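Local coordinates for protein oxalate--CoA ligase (Arabidopsis thaliana, PDB 5IE2) that belongs to the ANL superfamily of AMP-binding enzymes and holds adenosine-5'-triphosphate in a pocket built from distant parts of its chain, at residues A[169-177]-A[497-505]; A[39-48]-A[71-79]. All blocks are in the same frame, centred on the assembly; numbering follows the deposited sequence. Where two conformers were deposited one is given.

Contact 1 (A[169-177]-A[497-505]); sequences HTSGTTSRP and ASGKIQRRI. With ATP (adenosine-5'-triphosphate), chain C.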
ATOM      1  N   HIS A 169       9.495  -3.981  -5.490  1.00 27.28           N
ATOM      2  CA  HIS A 169       9.255  -5.408  -5.639  1.00 32.50           C
ATOM      3  C   HIS A 169       7.902  -5.716  -5.034  1.00 35.05           C
ATOM      4  O   HIS A 169       7.415  -4.986  -4.175  1.00 33.37           O
ATOM      5  CB  HIS A 169      10.335  -6.241  -4.958  1.00 33.88           C
ATOM      6  CG  HIS A 169      11.537  -6.458  -5.812  1.00 35.24           C
ATOM      7  ND1 HIS A 169      12.566  -5.540  -5.907  1.00 35.39           N
ATOM      8  CD2 HIS A 169      11.854  -7.469  -6.665  1.00 37.48           C
ATOM      9  CE1 HIS A 169      13.479  -5.996  -6.756  1.00 37.50           C
ATOM     10  NE2 HIS A 169      13.074  -7.166  -7.224  1.00 38.54           N
ATOM     11  N   THR A 170       7.263  -6.767  -5.519  1.00 40.79           N
ATOM     12  CA  THR A 170       6.001  -7.208  -4.920  1.00 44.14           C
ATOM     13  C   THR A 170       6.215  -7.845  -3.526  1.00 49.63           C
ATOM     14  O   THR A 170       7.337  -8.223  -3.197  1.00 54.40           O
ATOM     15  CB  THR A 170       5.295  -8.173  -5.825  1.00 44.04           C
ATOM     16  OG1 THR A 170       6.198  -9.227  -6.188  1.00 41.67           O
ATOM     17  CG2 THR A 170       4.814  -7.418  -7.084  1.00 43.71           C
ATOM     18  N   SER A 171       5.160  -7.898  -2.701  1.00 49.99           N
ATOM     19  CA  SER A 171       5.268  -8.329  -1.296  1.00 50.04           C
ATOM     20  C   SER A 171       5.719  -9.800  -1.057  1.00 46.09           C
ATOM     21  O   SER A 171       6.023 -10.154   0.080  1.00 48.31           O
ATOM     22  CB  SER A 171       3.923  -8.101  -0.586  1.00 50.42           C
ATOM     23  OG  SER A 171       3.637  -6.710  -0.450  1.00 48.61           O
ATOM     24  N   GLY A 172       5.764 -10.650  -2.088  1.00 43.83           N
ATOM     25  CA  GLY A 172       6.269 -12.010  -1.921  1.00 46.23           C
ATOM     26  C   GLY A 172       5.235 -13.016  -1.385  1.00 50.04           C
ATOM     27  O   GLY A 172       5.559 -14.125  -0.898  1.00 51.41           O
ATOM     28  N   THR A 173       3.964 -12.648  -1.513  1.00 49.20           N
ATOM     29  CA  THR A 173       2.882 -13.448  -0.975  1.00 47.67           C
ATOM     30  C   THR A 173       2.707 -14.820  -1.667  1.00 49.30           C
ATOM     31  O   THR A 173       2.627 -15.849  -0.993  1.00 49.40           O
ATOM     32  CB  THR A 173       1.563 -12.650  -1.047  1.00 44.93           C
ATOM     33  OG1 THR A 173       1.732 -11.371  -0.395  1.00 41.75           O
ATOM     34  CG2 THR A 173       0.405 -13.446  -0.384  1.00 32.11           C
ATOM     35  N   THR A 174       2.612 -14.854  -2.991  1.00 49.77           N
ATOM     36  CA  THR A 174       2.396 -16.136  -3.678  1.00 52.45           C
ATOM     37  C   THR A 174       3.576 -16.508  -4.569  1.00 54.89           C
ATOM     38  O   THR A 174       3.471 -17.403  -5.411  1.00 53.38           O
ATOM     39  CB  THR A 174       1.081 -16.172  -4.532  1.00 61.63           C
ATOM     40  OG1 THR A 174       1.025 -15.037  -5.404  1.00 61.70           O
ATOM     41  CG2 THR A 174      -0.147 -16.177  -3.640  1.00 61.11           C
ATOM     42  N   SER A 175       4.680 -15.786  -4.408  1.00 58.43           N
ATOM     43  CA  SER A 175       5.859 -15.984  -5.245  1.00 60.93           C
ATOM     44  C   SER A 175       7.072 -15.345  -4.597  1.00 60.91           C
ATOM     45  O   SER A 175       6.961 -14.740  -3.524  1.00 60.90           O
ATOM     46  CB  SER A 175       5.634 -15.411  -6.652  1.00 61.37           C
ATOM     47  OG  SER A 175       5.080 -16.394  -7.513  1.00 61.93           O
ATOM     48  N   ARG A 176       8.220 -15.470  -5.257  1.00 63.96           N
ATOM     49  CA  ARG A 176       9.397 -14.671  -4.909  1.00 66.12           C
ATOM     50  C   ARG A 176       9.145 -13.277  -5.487  1.00 62.52           C
ATOM     51  O   ARG A 176       8.745 -13.182  -6.670  1.00 59.72           O
ATOM     52  CB  ARG A 176      10.682 -15.281  -5.493  1.00 70.21           C
ATOM     53  CG  ARG A 176      10.420 -16.192  -6.705  1.00 76.28           C
ATOM     54  CD  ARG A 176      11.577 -17.134  -6.994  1.00 79.93           C
ATOM     55  NE  ARG A 176      11.189 -18.213  -7.906  1.00 83.16           N
ATOM     56  CZ  ARG A 176      10.717 -19.395  -7.505  1.00 85.74           C
ATOM     57  NH1 ARG A 176      10.554 -19.642  -6.209  1.00 86.77           N
ATOM     58  NH2 ARG A 176      10.393 -20.329  -8.394  1.00 86.34           N
ATOM     59  N   PRO A 177       9.338 -12.207  -4.660  1.00 53.49           N
ATOM     60  CA  PRO A 177       9.008 -10.826  -5.084  1.00 49.43           C
ATOM     61  C   PRO A 177       9.519 -10.518  -6.514  1.00 46.03           C
ATOM     62  O   PRO A 177      10.659 -10.878  -6.869  1.00 45.21           O
ATOM     63  CB  PRO A 177       9.706  -9.951  -4.028  1.00 46.85           C
ATOM     64  CG  PRO A 177       9.660 -10.837  -2.753  1.00 50.02           C
ATOM     65  CD  PRO A 177       9.843 -12.258  -3.268  1.00 50.74           C
ATOM     66  N   ALA A 497       5.785  -6.217   6.496  1.00 40.31           N
ATOM     67  CA  ALA A 497       5.970  -4.834   6.875  1.00 41.10           C
ATOM     68  C   ALA A 497       4.753  -4.018   6.454  1.00 42.08           C
ATOM     69  O   ALA A 497       4.371  -3.068   7.160  1.00 44.78           O
ATOM     70  CB  ALA A 497       7.247  -4.263   6.238  1.00 40.97           C
ATOM     71  N   SER A 498       4.179  -4.379   5.299  1.00 42.28           N
ATOM     72  CA  SER A 498       2.922  -3.793   4.780  1.00 42.66           C
ATOM     73  C   SER A 498       1.689  -4.074   5.684  1.00 37.67           C
ATOM     74  O   SER A 498       0.655  -3.413   5.531  1.00 36.27           O
ATOM     75  CB  SER A 498       2.603  -4.257   3.339  1.00 42.16           C
ATOM     76  OG  SER A 498       2.849  -5.623   3.041  1.00 43.61           O
ATOM     77  N   GLY A 499       1.786  -5.074   6.572  1.00 34.35           N
ATOM     78  CA  GLY A 499       0.686  -5.438   7.444  1.00 34.25           C
ATOM     79  C   GLY A 499      -0.200  -6.573   6.927  1.00 33.34           C
ATOM     80  O   GLY A 499      -1.340  -6.715   7.379  1.00 34.52           O
ATOM     81  N   LYS A 500       0.322  -7.411   6.024  1.00 30.86           N
ATOM     82  CA  LYS A 500      -0.442  -8.568   5.523  1.00 33.64           C
ATOM     83  C   LYS A 500      -0.040  -9.817   6.240  1.00 36.62           C
ATOM     84  O   LYS A 500       1.148 -10.083   6.407  1.00 37.90           O
ATOM     85  CB  LYS A 500      -0.218  -8.852   4.022  1.00 34.65           C
ATOM     86  CG  LYS A 500      -0.436  -7.733   3.038  1.00 36.46           C
ATOM     87  CD  LYS A 500       0.066  -8.195   1.626  1.00 49.22           C
ATOM     88  CE  LYS A 500       0.053  -7.052   0.582  1.00 46.88           C
ATOM     89  NZ  LYS A 500      -1.205  -7.052  -0.290  1.00 41.98           N
ATOM     90  N   ILE A 501      -1.009 -10.625   6.637  1.00 37.49           N
ATOM     91  CA  ILE A 501      -0.672 -11.937   7.164  1.00 38.79           C
ATOM     92  C   ILE A 501      -0.531 -12.824   5.945  1.00 39.85           C
ATOM     93  O   ILE A 501      -1.476 -12.907   5.181  1.00 42.38           O
ATOM     94  CB  ILE A 501      -1.786 -12.456   8.110  1.00 38.14           C
ATOM     95  CG1 ILE A 501      -2.092 -11.431   9.224  1.00 38.98           C
ATOM     96  CG2 ILE A 501      -1.455 -13.858   8.648  1.00 38.00           C
ATOM     97  CD1 ILE A 501      -3.463 -11.675   9.931  1.00 42.87           C
ATOM     98  N   GLN A 502       0.594 -13.487   5.722  1.00 40.84           N
ATOM     99  CA  GLN A 502       0.671 -14.341   4.525  1.00 45.79           C
ATOM    100  C   GLN A 502       0.327 -15.794   4.816  1.00 43.49           C
ATOM    101  O   GLN A 502       0.935 -16.404   5.693  1.00 42.12           O
ATOM    102  CB  GLN A 502       2.024 -14.243   3.810  1.00 52.79           C
ATOM    103  CG  GLN A 502       2.584 -12.826   3.728  1.00 58.04           C
ATOM    104  CD  GLN A 502       3.718 -12.699   2.719  1.00 61.55           C
ATOM    105  OE1 GLN A 502       4.662 -13.494   2.727  1.00 64.12           O
ATOM    106  NE2 GLN A 502       3.629 -11.701   1.848  1.00 61.16           N
ATOM    107  N   ARG A 503      -0.655 -16.333   4.088  1.00 42.22           N
ATOM    108  CA  ARG A 503      -1.237 -17.615   4.461  1.00 42.61           C
ATOM    109  C   ARG A 503      -0.232 -18.747   4.298  1.00 45.50           C
ATOM    110  O   ARG A 503      -0.219 -19.657   5.111  1.00 43.45           O
ATOM    111  CB  ARG A 503      -2.464 -17.967   3.610  1.00 42.67           C
ATOM    112  CG  ARG A 503      -3.334 -16.817   3.231  1.00 43.02           C
ATOM    113  CD  ARG A 503      -4.552 -17.292   2.476  1.00 43.28           C
ATOM    114  NE  ARG A 503      -5.575 -17.181   3.473  1.00 46.31           N
ATOM    115  CZ  ARG A 503      -6.393 -16.155   3.648  1.00 43.08           C
ATOM    116  NH1 ARG A 503      -6.464 -15.151   2.783  1.00 38.95           N
ATOM    117  NH2 ARG A 503      -7.221 -16.221   4.675  1.00 42.48           N
ATOM    118  N   ARG A 504       0.660 -18.670   3.314  1.00 50.78           N
ATOM    119  CA  ARG A 504       1.625 -19.759   3.137  1.00 56.58           C
ATOM    120  C   ARG A 504       2.587 -19.874   4.322  1.00 55.36           C
ATOM    121  O   ARG A 504       2.905 -20.969   4.785  1.00 56.12           O
ATOM    122  CB  ARG A 504       2.423 -19.563   1.842  1.00 62.38           C
ATOM    123  CG  ARG A 504       1.653 -19.948   0.593  1.00 68.95           C
ATOM    124  CD  ARG A 504       2.421 -19.620  -0.702  1.00 74.93           C
ATOM    125  NE  ARG A 504       1.894 -20.389  -1.842  1.00 79.53           N
ATOM    126  CZ  ARG A 504       2.248 -20.219  -3.117  1.00 81.28           C
ATOM    127  NH1 ARG A 504       3.163 -19.323  -3.445  1.00 81.46           N
ATOM    128  NH2 ARG A 504       1.703 -20.966  -4.068  1.00 82.08           N
ATOM    129  N   ILE A 505       2.972 -18.732   4.871  1.00 55.87           N
ATOM    130  CA  ILE A 505       3.859 -18.721   6.025  1.00 56.32           C
ATOM    131  C   ILE A 505       3.164 -19.296   7.254  1.00 54.36           C
ATOM    132  O   ILE A 505       3.757 -20.064   8.020  1.00 52.83           O
ATOM    133  CB  ILE A 505       4.351 -17.313   6.343  1.00 59.48           C
ATOM    134  CG1 ILE A 505       5.452 -16.936   5.377  1.00 62.49           C
ATOM    135  CG2 ILE A 505       4.867 -17.222   7.775  1.00 60.61           C
ATOM    136  CD1 ILE A 505       4.942 -16.520   4.046  1.00 64.30           C
TER
HETATM  137  PG  ATP C 601       3.300 -11.036  -4.625  0.84 33.82           P
HETATM  138  O1G ATP C 601       2.591 -12.390  -4.571  0.78 36.87           O
HETATM  139  O2G ATP C 601       4.776 -11.139  -4.471  0.82 33.98           O
HETATM  140  O3G ATP C 601       2.907 -10.253  -5.875  0.91 32.63           O
HETATM  141  PB  ATP C 601       1.366  -9.402  -3.238  0.82 25.58           P
HETATM  142  O1B ATP C 601       0.871  -9.393  -1.808  1.00 24.38           O
HETATM  143  O2B ATP C 601       0.512  -9.920  -4.339  0.74 24.29           O
HETATM  144  O3B ATP C 601       2.825 -10.147  -3.341  1.00 32.72           O
HETATM  145  PA  ATP C 601       0.962  -6.483  -3.438  1.00 23.36           P
HETATM  146  O1A ATP C 601       1.058  -5.805  -4.798  1.00 23.00           O
HETATM  147  O2A ATP C 601       1.480  -5.795  -2.236  1.00 23.78           O
HETATM  148  O3A ATP C 601       1.801  -7.857  -3.550  1.00 30.58           O
HETATM  149  O5' ATP C 601      -0.543  -6.988  -3.227  1.00 19.43           O
HETATM  150  C5' ATP C 601      -1.578  -6.909  -4.238  1.00 18.85           C
HETATM  151  C4' ATP C 601      -2.560  -8.054  -3.936  1.00 19.89           C
HETATM  152  O4' ATP C 601      -3.252  -7.766  -2.705  1.00 19.06           O
HETATM  153  C3' ATP C 601      -3.687  -8.120  -4.920  1.00 19.46           C
HETATM  154  O3' ATP C 601      -3.268  -8.827  -6.085  1.00 20.78           O
HETATM  155  C2' ATP C 601      -4.765  -8.859  -4.155  1.00 20.24           C
HETATM  156  O2' ATP C 601      -4.421 -10.252  -4.087  1.00 22.70           O
HETATM  157  C1' ATP C 601      -4.554  -8.319  -2.770  1.00 17.88           C
HETATM  158  N9  ATP C 601      -5.510  -7.238  -2.427  1.00 16.30           N
HETATM  159  C8  ATP C 601      -5.349  -5.914  -2.540  1.00 16.32           C
HETATM  160  N7  ATP C 601      -6.474  -5.282  -2.082  1.00 15.32           N
HETATM  161  C5  ATP C 601      -7.336  -6.262  -1.656  1.00 16.70           C
HETATM  162  C6  ATP C 601      -8.685  -6.287  -1.044  1.00 17.63           C
HETATM  163  N6  ATP C 601      -9.325  -5.109  -0.743  1.00 16.26           N
HETATM  164  N1  ATP C 601      -9.199  -7.505  -0.755  1.00 19.81           N
HETATM  165  C2  ATP C 601      -8.535  -8.656  -1.013  1.00 21.74           C
HETATM  166  N3  ATP C 601      -7.301  -8.711  -1.578  1.00 19.96           N
HETATM  167  C4  ATP C 601      -6.690  -7.534  -1.893  1.00 16.67           C
HETATM  168  O   HOH W   1       0.257 -16.929   0.649  1.00 43.14           O

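Contact 2 (A[39-48]-A[71-79]); sequences LIERAASRLV and IMFLAVIRA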
ATOM      1  N   LEU A  39      12.268  23.046  -1.766  1.00 12.94           N
ATOM      2  CA  LEU A  39      13.243  22.159  -1.111  1.00 12.78           C
ATOM      3  C   LEU A  39      13.556  21.000  -2.096  1.00 15.10           C
ATOM      4  O   LEU A  39      14.689  20.541  -2.218  1.00 14.04           O
ATOM      5  CB  LEU A  39      12.680  21.583   0.191  1.00 14.60           C
ATOM      6  CG  LEU A  39      12.706  22.601   1.310  1.00 15.25           C
ATOM      7  CD1 LEU A  39      11.906  22.090   2.491  1.00 15.87           C
ATOM      8  CD2 LEU A  39      14.182  22.800   1.713  1.00 15.68           C
ATOM      9  N   ILE A  40      12.504  20.557  -2.759  1.00 14.25           N
ATOM     10  CA  ILE A  40      12.651  19.462  -3.736  1.00 15.93           C
ATOM     11  C   ILE A  40      13.491  19.944  -4.938  1.00 16.09           C
ATOM     12  O   ILE A  40      14.433  19.264  -5.354  1.00 15.98           O
ATOM     13  CB  ILE A  40      11.271  18.954  -4.201  1.00 14.36           C
ATOM     14  CG1 ILE A  40      10.511  18.245  -3.065  1.00 13.97           C
ATOM     15  CG2 ILE A  40      11.420  17.991  -5.406  1.00 13.55           C
ATOM     16  CD1 ILE A  40       8.974  18.173  -3.351  1.00 15.44           C
ATOM     17  N   GLU A  41      13.182  21.120  -5.471  1.00 15.70           N
ATOM     18  CA  GLU A  41      13.909  21.620  -6.653  1.00 17.22           C
ATOM     19  C   GLU A  41      15.396  21.756  -6.325  1.00 17.99           C
ATOM     20  O   GLU A  41      16.284  21.456  -7.145  1.00 16.72           O
ATOM     21  CB  GLU A  41      13.440  23.032  -7.105  1.00 24.44           C
ATOM     22  CG  GLU A  41      12.135  23.102  -7.815  1.00 28.53           C
ATOM     23  CD  GLU A  41      12.163  22.353  -9.166  1.00 28.76           C
ATOM     24  OE1 GLU A  41      13.020  22.632 -10.030  1.00 31.61           O
ATOM     25  OE2 GLU A  41      11.304  21.469  -9.301  1.00 29.05           O
ATOM     26  N   ARG A  42      15.669  22.289  -5.138  1.00 17.45           N
ATOM     27  CA  ARG A  42      17.072  22.524  -4.765  1.00 17.35           C
ATOM     28  C   ARG A  42      17.832  21.227  -4.525  1.00 17.59           C
ATOM     29  O   ARG A  42      19.011  21.071  -4.933  1.00 14.81           O
ATOM     30  CB  ARG A  42      17.157  23.428  -3.517  1.00 14.05           C
ATOM     31  CG  ARG A  42      16.643  24.827  -3.907  1.00 17.31           C
ATOM     32  CD  ARG A  42      16.387  25.723  -2.636  1.00 24.53           C
ATOM     33  NE  ARG A  42      15.513  26.888  -2.902  1.00 24.66           N
ATOM     34  CZ  ARG A  42      14.970  27.627  -1.929  1.00 26.90           C
ATOM     35  NH1 ARG A  42      15.234  27.307  -0.663  1.00 25.79           N
ATOM     36  NH2 ARG A  42      14.163  28.668  -2.190  1.00 25.46           N
ATOM     37  N   ALA A  43      17.152  20.281  -3.879  1.00 16.47           N
ATOM     38  CA  ALA A  43      17.768  18.987  -3.686  1.00 18.00           C
ATOM     39  C   ALA A  43      18.011  18.276  -5.024  1.00 17.75           C
ATOM     40  O   ALA A  43      19.028  17.597  -5.182  1.00 18.13           O
ATOM     41  CB  ALA A  43      16.870  18.076  -2.702  1.00 14.25           C
ATOM     42  N   ALA A  44      17.082  18.388  -5.969  1.00 16.99           N
ATOM     43  CA  ALA A  44      17.231  17.743  -7.273  1.00 14.77           C
ATOM     44  C   ALA A  44      18.440  18.372  -7.974  1.00 17.85           C
ATOM     45  O   ALA A  44      19.226  17.688  -8.620  1.00 18.19           O
ATOM     46  CB  ALA A  44      15.955  17.915  -8.130  1.00 14.08           C
ATOM     47  N   SER A  45      18.569  19.685  -7.824  1.00 18.27           N
ATOM     48  CA  SER A  45      19.717  20.376  -8.409  0.53 19.13           C
ATOM     49  C   SER A  45      21.029  19.848  -7.856  1.00 19.49           C
ATOM     50  O   SER A  45      22.003  19.665  -8.622  1.00 22.58           O
ATOM     51  CB  SER A  45      19.627  21.872  -8.160  0.53 19.38           C
ATOM     52  OG  SER A  45      18.733  22.432  -9.093  0.53 19.91           O
ATOM     53  N   ARG A  46      21.063  19.604  -6.538  1.00 20.06           N
ATOM     54  CA  ARG A  46      22.268  19.044  -5.966  1.00 19.24           C
ATOM     55  C   ARG A  46      22.520  17.612  -6.473  1.00 18.72           C
ATOM     56  O   ARG A  46      23.677  17.224  -6.713  1.00 20.73           O
ATOM     57  CB  ARG A  46      22.196  19.056  -4.443  1.00 21.79           C
ATOM     58  CG  ARG A  46      22.156  20.477  -3.910  1.00 27.97           C
ATOM     59  CD  ARG A  46      23.544  20.967  -3.603  1.00 34.21           C
ATOM     60  NE  ARG A  46      23.992  20.427  -2.312  1.00 37.21           N
ATOM     61  CZ  ARG A  46      25.192  19.896  -2.079  1.00 38.36           C
ATOM     62  NH1 ARG A  46      26.099  19.845  -3.048  1.00 40.52           N
ATOM     63  NH2 ARG A  46      25.498  19.441  -0.859  1.00 36.72           N
ATOM     64  N   LEU A  47      21.470  16.809  -6.581  1.00 17.26           N
ATOM     65  CA  LEU A  47      21.666  15.437  -7.117  1.00 18.26           C
ATOM     66  C   LEU A  47      22.292  15.469  -8.525  1.00 20.07           C
ATOM     67  O   LEU A  47      23.211  14.691  -8.832  1.00 22.15           O
ATOM     68  CB  LEU A  47      20.322  14.679  -7.196  1.00 20.39           C
ATOM     69  CG  LEU A  47      19.684  14.338  -5.847  1.00 21.61           C
ATOM     70  CD1 LEU A  47      18.316  13.636  -6.069  1.00 19.95           C
ATOM     71  CD2 LEU A  47      20.639  13.395  -5.092  1.00 22.36           C
ATOM     72  N   VAL A  48      21.785  16.353  -9.383  1.00 20.90           N
ATOM     73  CA  VAL A  48      22.307  16.408 -10.743  1.00 22.08           C
ATOM     74  C   VAL A  48      23.731  16.994 -10.779  1.00 23.93           C
ATOM     75  O   VAL A  48      24.616  16.414 -11.392  1.00 25.81           O
ATOM     76  CB  VAL A  48      21.374  17.232 -11.660  1.00 22.94           C
ATOM     77  CG1 VAL A  48      21.943  17.360 -13.071  1.00 23.73           C
ATOM     78  CG2 VAL A  48      20.003  16.582 -11.731  1.00 21.50           C
ATOM     79  N   ILE A  71      11.072  14.512   0.760  1.00 15.84           N
ATOM     80  CA  ILE A  71      11.787  15.454  -0.086  1.00 14.68           C
ATOM     81  C   ILE A  71      12.698  14.719  -1.052  1.00 15.04           C
ATOM     82  O   ILE A  71      12.733  15.053  -2.242  1.00 15.61           O
ATOM     83  CB  ILE A  71      12.621  16.450   0.748  1.00 15.78           C
ATOM     84  CG1 ILE A  71      11.675  17.304   1.608  1.00 16.01           C
ATOM     85  CG2 ILE A  71      13.526  17.357  -0.249  1.00 16.12           C
ATOM     86  CD1 ILE A  71      12.375  18.120   2.732  1.00 15.73           C
ATOM     87  N   MET A  72      13.470  13.748  -0.566  1.00 15.40           N
ATOM     88  CA  MET A  72      14.435  13.088  -1.461  1.00 16.46           C
ATOM     89  C   MET A  72      13.775  12.168  -2.491  1.00 16.07           C
ATOM     90  O   MET A  72      14.250  12.050  -3.626  1.00 15.93           O
ATOM     91  CB  MET A  72      15.476  12.292  -0.654  1.00 15.37           C
ATOM     92  CG  MET A  72      16.495  13.227   0.146  1.00 15.85           C
ATOM     93  SD  MET A  72      17.034  14.693  -0.803  1.00 20.25           S
ATOM     94  CE  MET A  72      17.978  13.951  -2.172  1.00 17.90           C
ATOM     95  N   PHE A  73      12.664  11.532  -2.116  1.00 15.12           N
ATOM     96  CA  PHE A  73      11.883  10.740  -3.089  1.00 14.72           C
ATOM     97  C   PHE A  73      11.480  11.607  -4.289  1.00 14.79           C
ATOM     98  O   PHE A  73      11.708  11.229  -5.479  1.00 14.29           O
ATOM     99  CB  PHE A  73      10.638  10.144  -2.422  1.00 15.93           C
ATOM    100  CG  PHE A  73       9.769   9.354  -3.369  1.00 17.01           C
ATOM    101  CD1 PHE A  73      10.072   8.009  -3.619  1.00 20.64           C
ATOM    102  CD2 PHE A  73       8.686   9.939  -3.981  1.00 17.71           C
ATOM    103  CE1 PHE A  73       9.262   7.248  -4.505  1.00 22.13           C
ATOM    104  CE2 PHE A  73       7.870   9.201  -4.868  1.00 20.70           C
ATOM    105  CZ  PHE A  73       8.183   7.857  -5.128  1.00 22.68           C
ATOM    106  N   LEU A  74      10.906  12.771  -3.971  1.00 13.24           N
ATOM    107  CA  LEU A  74      10.436  13.636  -5.063  1.00 14.68           C
ATOM    108  C   LEU A  74      11.596  14.319  -5.795  1.00 14.92           C
ATOM    109  O   LEU A  74      11.451  14.638  -6.986  1.00 14.42           O
ATOM    110  CB  LEU A  74       9.476  14.695  -4.514  1.00 13.20           C
ATOM    111  CG  LEU A  74       8.152  14.026  -4.069  1.00 16.86           C
ATOM    112  CD1 LEU A  74       7.228  14.996  -3.327  1.00 17.30           C
ATOM    113  CD2 LEU A  74       7.360  13.386  -5.322  1.00 16.36           C
ATOM    114  N   ALA A  75      12.721  14.575  -5.087  1.00 14.87           N
ATOM    115  CA  ALA A  75      13.918  15.179  -5.749  1.00 15.32           C
ATOM    116  C   ALA A  75      14.531  14.191  -6.734  1.00 16.10           C
ATOM    117  O   ALA A  75      14.964  14.571  -7.820  1.00 16.95           O
ATOM    118  CB  ALA A  75      14.979  15.627  -4.722  1.00 14.20           C
ATOM    119  N   VAL A  76      14.591  12.923  -6.345  1.00 15.30           N
ATOM    120  CA  VAL A  76      15.114  11.877  -7.247  1.00 15.36           C
ATOM    121  C   VAL A  76      14.253  11.886  -8.509  1.00 16.09           C
ATOM    122  O   VAL A  76      14.791  11.901  -9.666  1.00 16.92           O
ATOM    123  CB  VAL A  76      15.133  10.478  -6.579  1.00 15.65           C
ATOM    124  CG1 VAL A  76      15.304   9.353  -7.652  1.00 14.02           C
ATOM    125  CG2 VAL A  76      16.288  10.432  -5.517  1.00 12.33           C
ATOM    126  N   ILE A  77      12.934  11.817  -8.316  1.00 16.21           N
ATOM    127  CA  ILE A  77      12.121  11.742  -9.553  1.00 16.31           C
ATOM    128  C   ILE A  77      12.177  12.998 -10.405  1.00 16.23           C
ATOM    129  O   ILE A  77      12.204  12.965 -11.659  1.00 16.86           O
ATOM    130  CB  ILE A  77      10.708  11.420  -9.123  1.00 20.17           C
ATOM    131  CG1 ILE A  77      10.724   9.986  -8.605  1.00 18.78           C
ATOM    132  CG2 ILE A  77       9.741  11.618 -10.170  1.00 26.25           C
ATOM    133  CD1 ILE A  77       9.450   9.631  -7.954  1.00 23.27           C
ATOM    134  N   ARG A  78      12.245  14.136  -9.731  1.00 14.61           N
ATOM    135  CA  ARG A  78      12.401  15.429 -10.428  1.00 14.59           C
ATOM    136  C   ARG A  78      13.662  15.485 -11.270  1.00 16.94           C
ATOM    137  O   ARG A  78      13.657  16.062 -12.378  1.00 17.76           O
ATOM    138  CB  ARG A  78      12.414  16.571  -9.360  1.00 19.85           C
ATOM    139  CG  ARG A  78      12.657  17.978  -9.978  1.00 15.57           C
ATOM    140  CD  ARG A  78      11.496  18.397 -10.947  1.00 18.77           C
ATOM    141  NE  ARG A  78      11.778  19.780 -11.356  1.00 22.60           N
ATOM    142  CZ  ARG A  78      12.020  20.190 -12.600  1.00 24.21           C
ATOM    143  NH1 ARG A  78      11.946  19.353 -13.625  1.00 25.54           N
ATOM    144  NH2 ARG A  78      12.329  21.465 -12.809  1.00 22.92           N
ATOM    145  N   ALA A  79      14.744  14.854 -10.783  1.00 16.00           N
ATOM    146  CA  ALA A  79      16.016  14.832 -11.512  1.00 19.04           C
ATOM    147  C   ALA A  79      16.016  13.794 -12.662  1.00 19.17           C
ATOM    148  O   ALA A  79      17.066  13.501 -13.239  1.00 22.83           O
ATOM    149  CB  ALA A  79      17.167  14.556 -10.537  1.00 20.58           C
TER

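Contact 1 (A[169-177]-A[497-505])
T173 carries its OG1 beside the backbone N (chi1 -54°), which puts the hydroxyl at the ATP phosphates, while Q502, extended beyond CG, reaches obliquely across that threonine. Q502 NE2 ends 3.0 Å from T173 OG1 at too poor an angle for a hydrogen bond; it gives a weak one of 3.4 Å to S171 O instead. A glutamine suits this place, being long enough to bring an uncharged donor to a backbone carbonyl. The threonine hydroxyl itself donates to ATP O1B over 2.6 Å, and S171 OG to O2A.

G172 has backbone angles that call for glycine; its N lies 2.6 Å from ATP O2G, a hydrogen bond, and T174 N makes a nearly straight one to O1G. From the other segment K500, bent at its last torsion, gives NZ to ATP O5' at 3.0 Å and to S289 O. Farther out, T174 O lies at the edge of the R504 guanidinium, where NH1 makes a weak bond of 2.8 Å to it, and a water joins T173 O to R504 N. The phosphate-binding loop thus spends N-H groups and hydroxyls on ATP and carbonyls on 497-505, so ATP probably helps hold the segments together, through K500 on one side and the loop on the other.

Contact 2 (A[39-48]-A[71-79])
R78 meets A44 with its first carbons and E41 with its tip. Its CB lies 4.0 Å from A44 CB, and CG comes slightly closer to the same methyl, which is small enough to let the chain run past helix 39-48. A bend at chi2 (64°) then turns the chain so that CD passes 3.5 Å from E41 OE2. At the tip NE donates to E41 OE2 over 2.7 Å and NH2 to E41 OE1 over 3.1 Å, a side-on salt bridge in which each oxygen uses its syn lone pair. E41 starts away from the other helix and is folded back by its own bend at chi2. Both oxygens lie near the guanidinium plane, although the carboxylate plane is turned 37° from it. NH1 goes to L157 O.

Beneath the ion pair the interface is apolar. A75 is a knob in a hole made by I40, A43, A44 and L47, its CB 3.7 Å from A43 CB; alanines on both sides permit the helix axes to approach to 8.0 Å at a crossing angle of -58°. Larger side chains fill the flanks: I40 CD1 touches L74 CD1 at 3.6 Å, while L47 reaches V76 CG2 and the M72 methyl. V48 CG2 meets the methyl of A79, just past the end of helix 67-78. The chemistry divides accordingly: the small alanines probably allow the close helix spacing, and a paired charge at the partly exposed border probably helps fix how the helices are turned.

Overall arrangement
After helix 6-16 and strands 21-25 and 29-32 the chain enters helix 33-50, then continues through strand 58-61 into helix 67-78, which packs on helix 33-50; contact 2 thus closes a short loop of 22 residues. Helix 67-78 leads on to strand 82-85, parallel beside 58-61, a beta-alpha-beta crossover; L47, M72 and V76 also touch strand 104-110 of that sheet. Contact 1 opens later, after strand 164-169, and spans 319 residues before the loop 497-502 brings K500 to the ATP pocket, tying the C-terminal part of the chain to the phosphate-binding loop. The two loops are in series, neither nested nor crossed. The centres of contact 1 and contact 2 lie about 31 Å apart.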